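Local structure of L-asparaginase I (Vibrio cholerae, 2OCD) at residues 135-140 against 185-190; 214-217 against 221-224; 235-240 against 312-317. The protein probably catalyses the hydrolysis of L-asparagine to L-aspartate and ammonium, working in the cytoplasm as a homotetramer. One frame throughout, in Å; residues are numbered along the deposited sequence.

How the interactions relate
The three contacts follow one another along the chain, and they divide between the two halves of the asparaginase fold. Interaction 1 belongs to the N-terminal family region, where helix 127-141 meets strand 187-189 at one edge of the large mixed sheet. Interactions 2 and 3 share the C-terminal region and its four-stranded parallel sheet, with centres about 18 Å apart. They touch directly through neighbouring strands 213-217 and 237-242: Gly-214 and Ile-216 pair with Ala-237 and Ile-239. Across the chain's centre, interaction 1 has its own centre about 43 Å from that of interaction 2 and about 35 Å from that of interaction 3. Helix 127-141 packs on the N-terminal sheet, helices 224-231 and 303-315 on the C-terminal one.

Interaction 1 of 3, residues 135-140 against 185-190; sequences ALHVAA and INIELS
Ile-187 reaches from the edge strand 187-189 to helix 127-141 and meets His-137 and Val-138 there. Its CD1 methyl carries the closer part of the contact, lying in the plane of the imidazole at the ring's edge, 3.7 Å from His-137 CD2 and 4.0 Å from His-137 NE2. The ring is brought there by a first torsion that sets CG anti to the backbone N (chi1 177°), which swings the imidazole off the helix toward the strand. A branched aliphatic suits this place: Ile-187 CA stands 8.3 Å from Val-138 CA, and CG1 and CD1 of the isoleucine bridge much of that gap.

At the next helix residue, Val-138, the packing is looser. Val-138 CG2 comes only to 4.4 Å from Ile-187 CG1, and the two segments bury just 96 Å² between them, without a hydrogen bond across. The residues flanking Ile-187, Asn-186 and Glu-188, are exposed and polar; Asn-186 ND2 donates to the syn lone pair of Glu-188 OE1 at 3.3 Å, the acceptor tilted from the amide plane.

Arg-125 of a second subunit packs on both His-137 and Ile-187, so the contact borders a subunit interface. Within the chain, Leu-181 of the adjoining strand 181-183 touches Val-138 and Ile-187, while Val-138 also rests on Ile-113 of strand 112-115, placing the helix against the mixed sheet.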
ATOM      1  N   ALA B 135      11.896  19.991  -7.898  1.00 13.32           N
ATOM      2  CA  ALA B 135      11.613  21.159  -7.076  1.00 13.23           C
ATOM      3  C   ALA B 135      11.706  22.340  -7.981  1.00 13.28           C
ATOM      4  O   ALA B 135      10.819  23.213  -7.981  1.00 12.44           O
ATOM      5  CB  ALA B 135      12.615  21.330  -5.930  1.00 13.45           C
ATOM      6  N   LEU B 136      12.784  22.370  -8.767  1.00 13.04           N
ATOM      7  CA  LEU B 136      12.934  23.419  -9.739  1.00 13.76           C
ATOM      8  C   LEU B 136      11.789  23.413 -10.759  1.00 14.12           C
ATOM      9  O   LEU B 136      11.172  24.443 -10.986  1.00 14.98           O
ATOM     10  CB  LEU B 136      14.304  23.355 -10.426  1.00 13.69           C
ATOM     11  CG  LEU B 136      15.483  23.952  -9.613  1.00 13.17           C
ATOM     12  CD1 LEU B 136      16.839  23.818 -10.371  1.00 12.03           C
ATOM     13  CD2 LEU B 136      15.248  25.423  -9.195  1.00 11.34           C
ATOM     14  N   HIS B 137      11.486  22.268 -11.346  1.00 14.26           N
ATOM     15  CA  HIS B 137      10.427  22.198 -12.335  1.00 14.97           C
ATOM     16  C   HIS B 137       9.067  22.623 -11.742  1.00 15.59           C
ATOM     17  O   HIS B 137       8.294  23.334 -12.399  1.00 16.41           O
ATOM     18  CB  HIS B 137      10.352  20.781 -12.940  1.00 15.10           C
ATOM     19  CG  HIS B 137       9.233  20.581 -13.918  1.00 14.67           C
ATOM     20  ND1 HIS B 137       9.106  21.322 -15.071  1.00 15.76           N
ATOM     21  CD2 HIS B 137       8.210  19.693 -13.930  1.00 16.59           C
ATOM     22  CE1 HIS B 137       8.052  20.903 -15.751  1.00 16.65           C
ATOM     23  NE2 HIS B 137       7.496  19.907 -15.083  1.00 16.83           N
ATOM     24  N   VAL B 138       8.798  22.206 -10.504  1.00 15.75           N
ATOM     25  CA  VAL B 138       7.502  22.448  -9.831  1.00 15.47           C
ATOM     26  C   VAL B 138       7.331  23.920  -9.439  1.00 15.16           C
ATOM     27  O   VAL B 138       6.267  24.503  -9.635  1.00 16.20           O
ATOM     28  CB  VAL B 138       7.357  21.500  -8.610  1.00 15.33           C
ATOM     29  CG1 VAL B 138       6.287  21.938  -7.702  1.00 16.83           C
ATOM     30  CG2 VAL B 138       7.046  20.108  -9.089  1.00 16.49           C
ATOM     31  N   ALA B 139       8.381  24.512  -8.902  1.00 14.53           N
ATOM     32  CA  ALA B 139       8.484  25.963  -8.707  1.00 14.62           C
ATOM     33  C   ALA B 139       8.138  26.801  -9.933  1.00 14.77           C
ATOM     34  O   ALA B 139       7.508  27.807  -9.804  1.00 15.28           O
ATOM     35  CB  ALA B 139       9.906  26.316  -8.259  1.00 13.88           C
ATOM     36  N   ALA B 140       8.586  26.389 -11.118  1.00 15.50           N
ATOM     37  CA  ALA B 140       8.475  27.179 -12.320  1.00 15.21           C
ATOM     38  C   ALA B 140       7.237  26.827 -13.105  1.00 15.63           C
ATOM     39  O   ALA B 140       6.587  27.693 -13.669  1.00 15.44           O
ATOM     40  CB  ALA B 140       9.689  26.959 -13.179  1.00 15.58           C
ATOM     41  N   ILE B 185       5.844   9.783 -12.691  1.00 28.04           N
ATOM     42  CA  ILE B 185       5.959   9.871 -14.127  1.00 28.73           C
ATOM     43  C   ILE B 185       5.192  11.108 -14.650  1.00 29.13           C
ATOM     44  O   ILE B 185       5.539  11.712 -15.652  1.00 29.44           O
ATOM     45  CB  ILE B 185       5.400   8.555 -14.738  1.00 28.71           C
ATOM     46  CG1 ILE B 185       5.900   8.349 -16.163  1.00 29.28           C
ATOM     47  CG2 ILE B 185       3.886   8.537 -14.655  1.00 28.25           C
ATOM     48  CD1 ILE B 185       7.048   7.354 -16.261  1.00 30.06           C
ATOM     49  N   ASN B 186       4.146  11.486 -13.944  1.00 29.93           N
ATOM     50  CA  ASN B 186       3.329  12.615 -14.313  1.00 30.58           C
ATOM     51  C   ASN B 186       3.159  13.531 -13.096  1.00 30.87           C
ATOM     52  O   ASN B 186       2.775  13.052 -12.017  1.00 31.13           O
ATOM     53  CB  ASN B 186       1.983  12.046 -14.748  1.00 31.35           C
ATOM     54  CG  ASN B 186       1.358  12.809 -15.880  1.00 33.62           C
ATOM     55  OD1 ASN B 186       2.042  13.237 -16.813  1.00 36.81           O
ATOM     56  ND2 ASN B 186       0.029  12.951 -15.834  1.00 37.02           N
ATOM     57  N   ILE B 187       3.451  14.825 -13.231  1.00 30.59           N
ATOM     58  CA  ILE B 187       3.104  15.762 -12.160  1.00 30.50           C
ATOM     59  C   ILE B 187       1.592  15.786 -11.950  1.00 30.45           C
ATOM     60  O   ILE B 187       0.850  16.093 -12.854  1.00 29.67           O
ATOM     61  CB  ILE B 187       3.632  17.196 -12.381  1.00 30.23           C
ATOM     62  CG1 ILE B 187       5.070  17.334 -11.871  1.00 29.69           C
ATOM     63  CG2 ILE B 187       2.807  18.187 -11.584  1.00 30.83           C
ATOM     64  CD1 ILE B 187       6.080  16.909 -12.820  1.00 28.63           C
ATOM     65  N   GLU B 188       1.172  15.475 -10.722  1.00 31.49           N
ATOM     66  CA  GLU B 188      -0.229  15.292 -10.356  1.00 32.01           C
ATOM     67  C   GLU B 188      -0.657  16.154  -9.139  1.00 31.98           C
ATOM     68  O   GLU B 188      -0.204  15.964  -8.022  1.00 31.23           O
ATOM     69  CB  GLU B 188      -0.458  13.811 -10.042  1.00 32.58           C
ATOM     70  CG  GLU B 188      -1.741  13.248 -10.581  1.00 33.89           C
ATOM     71  CD  GLU B 188      -1.724  13.184 -12.095  1.00 37.43           C
ATOM     72  OE1 GLU B 188      -0.703  12.701 -12.649  1.00 37.20           O
ATOM     73  OE2 GLU B 188      -2.727  13.621 -12.732  1.00 39.29           O
ATOM     74  N   LEU B 189      -1.592  17.058  -9.374  1.00 32.62           N
ATOM     75  CA  LEU B 189      -1.966  18.093  -8.423  1.00 33.03           C
ATOM     76  C   LEU B 189      -3.160  17.612  -7.558  1.00 33.77           C
ATOM     77  O   LEU B 189      -4.050  16.920  -8.058  1.00 34.21           O
ATOM     78  CB  LEU B 189      -2.308  19.346  -9.243  1.00 33.08           C
ATOM     79  CG  LEU B 189      -2.186  20.801  -8.774  1.00 33.36           C
ATOM     80  CD1 LEU B 189      -0.816  21.137  -8.172  1.00 32.51           C
ATOM     81  CD2 LEU B 189      -2.524  21.716  -9.982  1.00 32.01           C
ATOM     82  N   SER B 190      -3.188  17.929  -6.266  1.00 34.04           N
ATOM     83  CA  SER B 190      -4.366  17.581  -5.484  1.00 34.79           C
ATOM     84  C   SER B 190      -5.529  18.445  -5.916  1.00 35.37           C
ATOM     85  O   SER B 190      -5.360  19.478  -6.564  1.00 35.72           O
ATOM     86  CB  SER B 190      -4.137  17.735  -3.981  1.00 35.42           C
ATOM     87  OG  SER B 190      -3.722  16.503  -3.405  1.00 36.19           O
TER

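Interaction 2 of 3, residues 214-217 against 221-224; sequences GVIT and GISH
This is a small apolar contact at the C-terminal end of a beta strand, where Ile-222, in the loop that leads into the next helix, folds back over Ile-216 and Thr-217. Strand 213-217 is an outermost strand of the parallel C-terminal sheet within this chain, and the loop runs from it to helix 224-231. The two segments bury 85 Å² and share no hydrogen bond; the contact is made by one methyl group. Ile-222 CD1 sits 3.5 Å from Ile-216 CG2, and the same methyl lies 3.6 Å from the carbonyl oxygen Thr-217 O.

The reach of Ile-222 follows from its extended shape: CG1 is anti to the backbone N (chi1 178°) and the chain continues straight through chi2 (174°), which carries CD1 to the strand although the nearest CA atoms, those of Thr-217 and Ile-222, are 8.8 Å apart. Ile-216 meets it obliquely with its CG2 branch, leaving CG1 and CD1 to run toward strand 237-242, where Met-238 and Leu-240 pack against it. A beta-branched residue suits position 216: it favours the extended strand, and its two arms serve two neighbours.

The connection is the first half of a beta-alpha-beta crossover: strand 213-217, helix 224-231, then strand 237-242 parallel to the first. Ile-227 of that helix touches both isoleucines, so Ile-222 joins the apolar layer between helix and sheet. After Ile-222, Ser-223 occupies the N-cap position, its OG making a weak hydrogen bond to Val-226 N. Val-215 and Thr-217 pack on Thr-217 and Val-215 of a third subunit, respectively.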
ATOM      1  N   GLY B 214       8.190  24.827  26.748  1.00 14.27           N
ATOM      2  CA  GLY B 214       8.240  23.474  27.312  1.00 13.99           C
ATOM      3  C   GLY B 214       7.408  22.510  26.499  1.00 13.88           C
ATOM      4  O   GLY B 214       6.446  22.911  25.861  1.00 14.21           O
ATOM      5  N   VAL B 215       7.788  21.237  26.491  1.00 13.77           N
ATOM      6  CA  VAL B 215       7.032  20.208  25.786  1.00 13.59           C
ATOM      7  C   VAL B 215       6.839  18.957  26.649  1.00 14.57           C
ATOM      8  O   VAL B 215       7.812  18.266  26.904  1.00 16.00           O
ATOM      9  CB  VAL B 215       7.783  19.821  24.519  1.00 13.43           C
ATOM     10  CG1 VAL B 215       6.979  18.793  23.700  1.00 10.37           C
ATOM     11  CG2 VAL B 215       8.099  21.053  23.719  1.00 10.59           C
ATOM     12  N   ILE B 216       5.611  18.645  27.078  1.00 15.23           N
ATOM     13  CA  ILE B 216       5.362  17.482  27.963  1.00 15.53           C
ATOM     14  C   ILE B 216       4.629  16.358  27.221  1.00 15.10           C
ATOM     15  O   ILE B 216       3.615  16.599  26.547  1.00 14.79           O
ATOM     16  CB  ILE B 216       4.455  17.808  29.183  1.00 15.94           C
ATOM     17  CG1 ILE B 216       4.898  19.037  29.944  1.00 17.92           C
ATOM     18  CG2 ILE B 216       4.442  16.678  30.218  1.00 16.68           C
ATOM     19  CD1 ILE B 216       3.799  19.515  30.954  1.00 17.47           C
ATOM     20  N   THR B 217       5.157  15.145  27.381  1.00 14.82           N
ATOM     21  CA  THR B 217       4.575  13.922  26.883  1.00 15.37           C
ATOM     22  C   THR B 217       3.968  13.232  28.102  1.00 15.84           C
ATOM     23  O   THR B 217       4.669  12.823  29.019  1.00 15.09           O
ATOM     24  CB  THR B 217       5.624  12.965  26.280  1.00 15.31           C
ATOM     25  OG1 THR B 217       6.474  13.676  25.364  1.00 17.45           O
ATOM     26  CG2 THR B 217       4.920  11.795  25.558  1.00 13.75           C
ATOM     27  N   GLY B 221       0.653   7.896  35.162  1.00 14.00           N
ATOM     28  CA  GLY B 221       1.337   8.217  36.413  1.00 14.37           C
ATOM     29  C   GLY B 221       2.206   9.471  36.408  1.00 14.32           C
ATOM     30  O   GLY B 221       2.783   9.787  37.431  1.00 15.36           O
ATOM     31  N   ILE B 222       2.284  10.204  35.303  1.00 14.13           N
ATOM     32  CA  ILE B 222       3.223  11.311  35.199  1.00 14.88           C
ATOM     33  C   ILE B 222       2.927  12.245  36.362  1.00 15.80           C
ATOM     34  O   ILE B 222       1.783  12.627  36.549  1.00 15.84           O
ATOM     35  CB  ILE B 222       3.167  12.055  33.794  1.00 14.89           C
ATOM     36  CG1 ILE B 222       4.149  13.251  33.733  1.00 14.66           C
ATOM     37  CG2 ILE B 222       1.745  12.531  33.452  1.00 14.65           C
ATOM     38  CD1 ILE B 222       4.257  13.903  32.400  1.00 13.21           C
ATOM     39  N   SER B 223       3.945  12.586  37.152  1.00 16.65           N
ATOM     40  CA  SER B 223       3.706  13.323  38.389  1.00 17.84           C
ATOM     41  C   SER B 223       3.796  14.815  38.137  1.00 20.10           C
ATOM     42  O   SER B 223       4.633  15.295  37.342  1.00 21.15           O
ATOM     43  CB  SER B 223       4.680  12.931  39.485  1.00 17.71           C
ATOM     44  OG  SER B 223       5.983  13.416  39.228  1.00 16.82           O
ATOM     45  N   HIS B 224       2.932  15.551  38.826  1.00 21.63           N
ATOM     46  CA  HIS B 224       2.849  17.011  38.693  1.00 22.40           C
ATOM     47  C   HIS B 224       4.148  17.656  39.158  1.00 22.08           C
ATOM     48  O   HIS B 224       4.407  18.775  38.825  1.00 21.91           O
ATOM     49  CB  HIS B 224       1.672  17.554  39.510  1.00 23.12           C
ATOM     50  CG  HIS B 224       1.828  17.313  40.969  1.00 24.94           C
ATOM     51  ND1 HIS B 224       2.524  18.170  41.794  1.00 30.35           N
ATOM     52  CD2 HIS B 224       1.438  16.275  41.744  1.00 30.28           C
ATOM     53  CE1 HIS B 224       2.530  17.683  43.025  1.00 30.88           C
ATOM     54  NE2 HIS B 224       1.871  16.534  43.022  1.00 30.81           N
TER

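Interaction 3 of 3, residues 235-240 against 312-317; sequences VNAMIL and YLLSQN
Leu-314, on helix 303-315, extends its side chain to Ala-237 at the start of strand 237-242 and to Asn-236 just before it. From CB the chain leaves the helix toward the strand, with CG anti to the carbonyl carbon (chi1 -74°). CB and CG keep some distance, 4.4 Å and 4.5 Å from Asn-236 ND2. CD1 makes the close contacts: it lies 3.6 Å from Ala-237 CB and 3.8 Å from Asn-236 OD1. CD2, the other branch, only approaches Asn-236 ND2 at 4.2 Å. CD1 thus meets the oxygen side of the carboxamide, whose side chain comes from the opposite direction, and CD2 stays more distant from the nitrogen.

The small methyl of Ala-237 suits a buried strand position beneath a helix. Helix 303-315 packs here on the four-stranded parallel sheet of the C-terminal region: Leu-310, one turn before Leu-314, touches both Ala-237 and Ile-239. Asn-236 ND2 hydrogen-bonds to Gln-211 OE1, which helps hold the amide's orientation.

The segments bury 117 Å² with no hydrogen bond between them. Strand and helix therefore meet here through van der Waals contact, probably with some gain from burying apolar surface, and the amide can border the leucine because its NH2 group finds a polar partner in Gln-211.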
ATOM      1  N   VAL B 235       9.900  29.594  31.188  1.00 20.50           N
ATOM      2  CA  VAL B 235       9.000  29.075  30.174  1.00 19.97           C
ATOM      3  C   VAL B 235       7.793  29.969  29.921  1.00 20.26           C
ATOM      4  O   VAL B 235       7.057  30.308  30.827  1.00 20.55           O
ATOM      5  CB  VAL B 235       8.599  27.660  30.535  1.00 20.08           C
ATOM      6  CG1 VAL B 235       7.286  27.290  29.856  1.00 19.54           C
ATOM      7  CG2 VAL B 235       9.778  26.714  30.175  1.00 17.37           C
ATOM      8  N   ASN B 236       7.598  30.395  28.687  1.00 20.66           N
ATOM      9  CA  ASN B 236       6.407  31.198  28.373  1.00 20.76           C
ATOM     10  C   ASN B 236       5.315  30.422  27.585  1.00 21.48           C
ATOM     11  O   ASN B 236       4.199  30.953  27.385  1.00 22.33           O
ATOM     12  CB  ASN B 236       6.798  32.462  27.609  1.00 19.90           C
ATOM     13  CG  ASN B 236       7.484  32.157  26.284  1.00 20.14           C
ATOM     14  OD1 ASN B 236       7.566  30.983  25.855  1.00 18.10           O
ATOM     15  ND2 ASN B 236       7.992  33.204  25.625  1.00 15.30           N
ATOM     16  N   ALA B 237       5.635  29.208  27.118  1.00 21.20           N
ATOM     17  CA  ALA B 237       4.661  28.351  26.433  1.00 21.33           C
ATOM     18  C   ALA B 237       4.976  26.879  26.679  1.00 21.72           C
ATOM     19  O   ALA B 237       6.075  26.526  27.122  1.00 21.41           O
ATOM     20  CB  ALA B 237       4.576  28.650  24.928  1.00 21.27           C
HETATM   21  N   MSE B 238       3.985  26.037  26.377  1.00 22.35           N
HETATM   22  CA  MSE B 238       3.925  24.669  26.840  1.00 21.70           C
HETATM   23  C   MSE B 238       3.051  23.839  25.903  1.00 19.36           C
HETATM   24  O   MSE B 238       1.833  24.032  25.807  1.00 18.61           O
HETATM   25  CB  MSE B 238       3.318  24.699  28.243  1.00 23.83           C
HETATM   26  CG  MSE B 238       2.687  23.392  28.787  1.00 28.20           C
HETATM   27 SE   MSE B 238       4.049  22.165  29.372  0.80 49.32          SE
HETATM   28  CE  MSE B 238       5.483  23.455  29.862  1.00 44.56           C
ATOM     29  N   ILE B 239       3.668  22.903  25.222  1.00 17.44           N
ATOM     30  CA  ILE B 239       2.947  21.943  24.391  1.00 16.08           C
ATOM     31  C   ILE B 239       2.717  20.632  25.178  1.00 15.15           C
ATOM     32  O   ILE B 239       3.628  20.008  25.674  1.00 13.34           O
ATOM     33  CB  ILE B 239       3.696  21.658  23.058  1.00 16.19           C
ATOM     34  CG1 ILE B 239       3.892  22.959  22.284  1.00 14.39           C
ATOM     35  CG2 ILE B 239       2.932  20.652  22.182  1.00 16.73           C
ATOM     36  CD1 ILE B 239       4.790  22.775  21.053  1.00 15.25           C
ATOM     37  N   LEU B 240       1.461  20.227  25.238  1.00 14.98           N
ATOM     38  CA  LEU B 240       1.047  19.065  25.978  1.00 14.94           C
ATOM     39  C   LEU B 240       0.692  17.984  25.004  1.00 14.62           C
ATOM     40  O   LEU B 240      -0.270  18.157  24.308  1.00 14.62           O
ATOM     41  CB  LEU B 240      -0.179  19.454  26.730  1.00 15.41           C
ATOM     42  CG  LEU B 240      -0.368  18.984  28.136  1.00 15.90           C
ATOM     43  CD1 LEU B 240       0.799  19.472  29.001  1.00 16.52           C
ATOM     44  CD2 LEU B 240      -1.742  19.601  28.511  1.00 14.41           C
ATOM     45  N   TYR B 312       6.419  32.170  16.222  1.00 14.76           N
ATOM     46  CA  TYR B 312       5.908  33.283  15.421  1.00 14.68           C
ATOM     47  C   TYR B 312       5.202  34.253  16.333  1.00 14.90           C
ATOM     48  O   TYR B 312       5.666  35.380  16.454  1.00 14.67           O
ATOM     49  CB  TYR B 312       4.958  32.791  14.338  1.00 14.41           C
ATOM     50  CG  TYR B 312       4.105  33.859  13.744  1.00 14.42           C
ATOM     51  CD1 TYR B 312       4.666  34.944  13.126  1.00 14.17           C
ATOM     52  CD2 TYR B 312       2.730  33.773  13.774  1.00 14.47           C
ATOM     53  CE1 TYR B 312       3.885  35.951  12.570  1.00 14.06           C
ATOM     54  CE2 TYR B 312       1.934  34.780  13.214  1.00 13.92           C
ATOM     55  CZ  TYR B 312       2.526  35.865  12.612  1.00 14.09           C
ATOM     56  OH  TYR B 312       1.753  36.868  12.034  1.00 17.14           O
ATOM     57  N   LEU B 313       4.136  33.796  16.999  1.00 14.86           N
ATOM     58  CA  LEU B 313       3.252  34.676  17.769  1.00 15.61           C
ATOM     59  C   LEU B 313       3.880  35.265  19.032  1.00 17.01           C
ATOM     60  O   LEU B 313       3.710  36.467  19.342  1.00 17.25           O
ATOM     61  CB  LEU B 313       1.973  33.946  18.179  1.00 15.23           C
ATOM     62  CG  LEU B 313       1.012  33.581  17.050  1.00 13.20           C
ATOM     63  CD1 LEU B 313       0.098  32.513  17.597  1.00 10.10           C
ATOM     64  CD2 LEU B 313       0.200  34.807  16.478  1.00 10.27           C
ATOM     65  N   LEU B 314       4.598  34.435  19.774  1.00 17.96           N
ATOM     66  CA  LEU B 314       5.212  34.921  20.992  1.00 18.85           C
ATOM     67  C   LEU B 314       6.324  35.926  20.666  1.00 19.63           C
ATOM     68  O   LEU B 314       6.768  36.646  21.573  1.00 19.58           O
ATOM     69  CB  LEU B 314       5.768  33.755  21.821  1.00 19.37           C
ATOM     70  CG  LEU B 314       4.731  32.886  22.541  1.00 18.72           C
ATOM     71  CD1 LEU B 314       5.320  31.492  22.850  1.00 20.47           C
ATOM     72  CD2 LEU B 314       4.211  33.558  23.844  1.00 16.12           C
ATOM     73  N   SER B 315       6.782  35.965  19.397  1.00 19.90           N
ATOM     74  CA  SER B 315       7.903  36.865  18.963  1.00 20.32           C
ATOM     75  C   SER B 315       7.413  38.201  18.452  1.00 20.86           C
ATOM     76  O   SER B 315       8.176  39.109  18.294  1.00 21.40           O
ATOM     77  CB  SER B 315       8.770  36.233  17.839  1.00 20.25           C
ATOM     78  OG  SER B 315       9.589  35.148  18.275  1.00 20.18           O
ATOM     79  N   GLN B 316       6.146  38.305  18.130  1.00 22.72           N
ATOM     80  CA  GLN B 316       5.553  39.606  17.852  1.00 24.55           C
ATOM     81  C   GLN B 316       5.244  40.193  19.193  1.00 25.15           C
ATOM     82  O   GLN B 316       5.373  39.518  20.206  1.00 27.18           O
ATOM     83  CB  GLN B 316       4.304  39.460  16.972  1.00 24.95           C
ATOM     84  CG  GLN B 316       4.693  39.428  15.454  1.00 26.50           C
ATOM     85  CD  GLN B 316       5.212  38.094  15.013  1.00 27.70           C
ATOM     86  OE1 GLN B 316       6.353  37.933  14.511  1.00 24.11           O
ATOM     87  NE2 GLN B 316       4.359  37.093  15.203  1.00 31.17           N
ATOM     88  N   ASN B 317       4.860  41.436  19.273  1.00 25.52           N
ATOM     89  CA  ASN B 317       4.617  41.967  20.617  1.00 25.89           C
ATOM     90  C   ASN B 317       3.128  42.057  20.881  1.00 24.59           C
ATOM     91  O   ASN B 317       2.551  43.139  21.077  1.00 25.48           O
ATOM     92  CB  ASN B 317       5.426  43.245  20.906  1.00 26.76           C
ATOM     93  CG  ASN B 317       6.892  42.913  21.285  1.00 30.21           C
ATOM     94  OD1 ASN B 317       7.768  42.748  20.406  1.00 33.47           O
ATOM     95  ND2 ASN B 317       7.142  42.752  22.593  1.00 33.01           N
TER